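Local coordinates for protein oxidoreductase, putative (Neosartorya fumigata, PDB 6SKX) that probably catalyses NADPH-dependent reductive amination of carbonyl compounds, forming amines by reduction of imine intermediates, at residues S58-I63 and T86-T91. Residues are numbered along the deposited sequence; the frame is centred on the assembly and turned at random.
Sequences SDLIII and TIINLT
Ile62 and Ile88 lie side by side and point the same way from two neighbouring parallel strands, 60-63 and 86-89, which with helix 68-75 form a beta-alpha-beta unit of the Rossmann-type NADP-binding domain. Their contact runs from Ile62 CD1 to Ile88 CB, 3.9 Å. In Ile62, CG1 stands beside its own backbone N and chi2 of -80° bends CD1 over toward Ile88. Leu60, two residues earlier on the strand, reaches the same isoleucine: its CG, anti to the backbone N (chi1 -177°), lets CD1 come across to Ile88 CG1 at 3.9 Å. Farther along this face, Ile62 turns its other branch, CG2, to Leu90 CD1. Branched aliphatic residues suit such a strand, filling the layer between sheet and helix 137-147, which Leu60 and Ile62 touch.

Ile61, Ile63, Ile87 and Asn89 occupy the opposite face. The extended Ile63 side chain slants back across the strand direction, bringing CD1 to 3.7 Å from Ile87 CG2, while Ile63 also packs on Val71 of helix 68-75.

Backbone hydrogen bonds join the strands: Ile61 N donates to Thr86 O and Ile61 O accepts from Ile88 N, and Ile63 N donates to Ile88 O at 2.9 Å. Ile63 O then receives Leu90 N, continuing the pairing into the loop that leads to Asn92, an NADP(+)-binding residue. Asn89 suits this strand end because its amide can both donate, to Tyr112, and accept in an Asx turn. Its OD1 takes two bonds from Thr91: the hydroxyl OG1 approaches in the carbonyl plane at 2.7 Å, whereas the backbone N comes from 51° above that plane at 3.2 Å.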
loop_
_atom_site.group_PDB
_atom_site.type_symbol
_atom_site.label_atom_id
_atom_site.label_comp_id
_atom_site.label_asym_id
_atom_site.label_seq_id
_atom_site.Cartn_x
_atom_site.Cartn_y
_atom_site.Cartn_z
ATOM N N SER A 58 -13.116 -22.441 -32.721
ATOM C CA SER A 58 -14.269 -22.177 -31.830
ATOM C C SER A 58 -14.891 -20.820 -32.140
ATOM O O SER A 58 -14.230 -20.009 -32.744
ATOM C CB SER A 58 -13.812 -22.205 -30.399
ATOM O OG SER A 58 -14.902 -22.080 -29.523
ATOM N N ASP A 59 -16.156 -20.644 -31.782
ATOM C CA ASP A 59 -16.796 -19.302 -31.847
ATOM C C ASP A 59 -16.371 -18.428 -30.646
ATOM O O ASP A 59 -16.526 -17.185 -30.748
ATOM C CB ASP A 59 -18.326 -19.438 -31.955
ATOM C CG ASP A 59 -18.820 -19.612 -33.388
ATOM O OD1 ASP A 59 -17.938 -19.639 -34.303
ATOM O OD2 ASP A 59 -20.077 -19.731 -33.586
ATOM N N LEU A 60 -15.883 -19.041 -29.567
ATOM C CA LEU A 60 -15.411 -18.305 -28.364
ATOM C C LEU A 60 -13.881 -18.305 -28.355
ATOM O O LEU A 60 -13.285 -19.344 -28.140
ATOM C CB LEU A 60 -15.996 -18.945 -27.107
ATOM C CG LEU A 60 -15.660 -18.256 -25.790
ATOM C CD1 LEU A 60 -16.061 -16.798 -25.816
ATOM C CD2 LEU A 60 -16.329 -18.968 -24.635
ATOM N N ILE A 61 -13.303 -17.134 -28.567
ATOM C CA ILE A 61 -11.858 -16.888 -28.694
ATOM C C ILE A 61 -11.407 -16.044 -27.502
ATOM O O ILE A 61 -11.971 -14.986 -27.326
ATOM C CB ILE A 61 -11.636 -16.223 -30.061
ATOM C CG1 ILE A 61 -11.957 -17.215 -31.190
ATOM C CG2 ILE A 61 -10.227 -15.673 -30.190
ATOM C CD1 ILE A 61 -12.460 -16.501 -32.371
ATOM N N ILE A 62 -10.486 -16.570 -26.674
ATOM C CA ILE A 62 -9.932 -15.894 -25.462
ATOM C C ILE A 62 -8.479 -15.535 -25.774
ATOM O O ILE A 62 -7.678 -16.421 -26.105
ATOM C CB ILE A 62 -9.985 -16.767 -24.195
ATOM C CG1 ILE A 62 -11.304 -17.530 -24.017
ATOM C CG2 ILE A 62 -9.654 -15.924 -22.977
ATOM C CD1 ILE A 62 -12.406 -16.725 -23.462
ATOM N N ILE A 63 -8.167 -14.257 -25.750
ATOM C CA ILE A 63 -6.815 -13.782 -26.124
ATOM C C ILE A 63 -6.104 -13.353 -24.850
ATOM O O ILE A 63 -6.664 -12.516 -24.110
ATOM C CB ILE A 63 -6.924 -12.631 -27.141
ATOM C CG1 ILE A 63 -7.860 -12.994 -28.300
ATOM C CG2 ILE A 63 -5.541 -12.221 -27.619
ATOM C CD1 ILE A 63 -8.062 -11.873 -29.289
ATOM N N THR A 86 -17.138 -14.398 -31.146
ATOM C CA THR A 86 -17.093 -13.617 -29.892
ATOM C C THR A 86 -15.648 -13.575 -29.385
ATOM O O THR A 86 -15.083 -14.617 -29.107
ATOM C CB THR A 86 -18.017 -14.194 -28.833
ATOM O OG1 THR A 86 -19.333 -14.223 -29.382
ATOM C CG2 THR A 86 -17.952 -13.390 -27.547
ATOM N N ILE A 87 -15.073 -12.387 -29.291
ATOM C CA ILE A 87 -13.664 -12.194 -28.860
ATOM C C ILE A 87 -13.664 -11.661 -27.425
ATOM O O ILE A 87 -14.395 -10.689 -27.120
ATOM C CB ILE A 87 -12.969 -11.280 -29.865
ATOM C CG1 ILE A 87 -12.943 -11.976 -31.232
ATOM C CG2 ILE A 87 -11.598 -10.888 -29.365
ATOM C CD1 ILE A 87 -12.271 -11.188 -32.303
ATOM N N ILE A 88 -12.946 -12.360 -26.552
ATOM C CA ILE A 88 -12.672 -11.897 -25.171
ATOM C C ILE A 88 -11.182 -11.580 -25.103
ATOM O O ILE A 88 -10.380 -12.527 -25.118
ATOM C CB ILE A 88 -13.070 -12.958 -24.130
ATOM C CG1 ILE A 88 -14.483 -13.522 -24.354
ATOM C CG2 ILE A 88 -12.874 -12.375 -22.742
ATOM C CD1 ILE A 88 -15.623 -12.523 -24.241
ATOM N N ASN A 89 -10.814 -10.299 -25.087
ATOM C CA ASN A 89 -9.381 -9.906 -25.034
ATOM C C ASN A 89 -8.988 -9.534 -23.586
ATOM O O ASN A 89 -9.500 -8.512 -23.070
ATOM C CB ASN A 89 -9.121 -8.822 -26.071
ATOM C CG ASN A 89 -7.659 -8.454 -26.185
ATOM O OD1 ASN A 89 -6.777 -9.187 -25.723
ATOM N ND2 ASN A 89 -7.402 -7.330 -26.834
ATOM N N LEU A 90 -8.139 -10.361 -22.955
ATOM C CA LEU A 90 -7.628 -10.215 -21.546
ATOM C C LEU A 90 -6.186 -9.685 -21.538
ATOM O O LEU A 90 -5.556 -9.605 -20.440
ATOM C CB LEU A 90 -7.716 -11.581 -20.841
ATOM C CG LEU A 90 -9.124 -12.176 -20.798
ATOM C CD1 LEU A 90 -9.129 -13.522 -20.081
ATOM C CD2 LEU A 90 -10.100 -11.228 -20.119
ATOM N N THR A 91 -5.678 -9.310 -22.709
ATOM C CA THR A 91 -4.367 -8.634 -22.894
ATOM C C THR A 91 -4.341 -7.258 -22.211
ATOM O O THR A 91 -5.228 -6.409 -22.503
ATOM C CB THR A 91 -4.054 -8.509 -24.383
ATOM O OG1 THR A 91 -4.274 -9.820 -24.919
ATOM C CG2 THR A 91 -2.640 -8.031 -24.603
#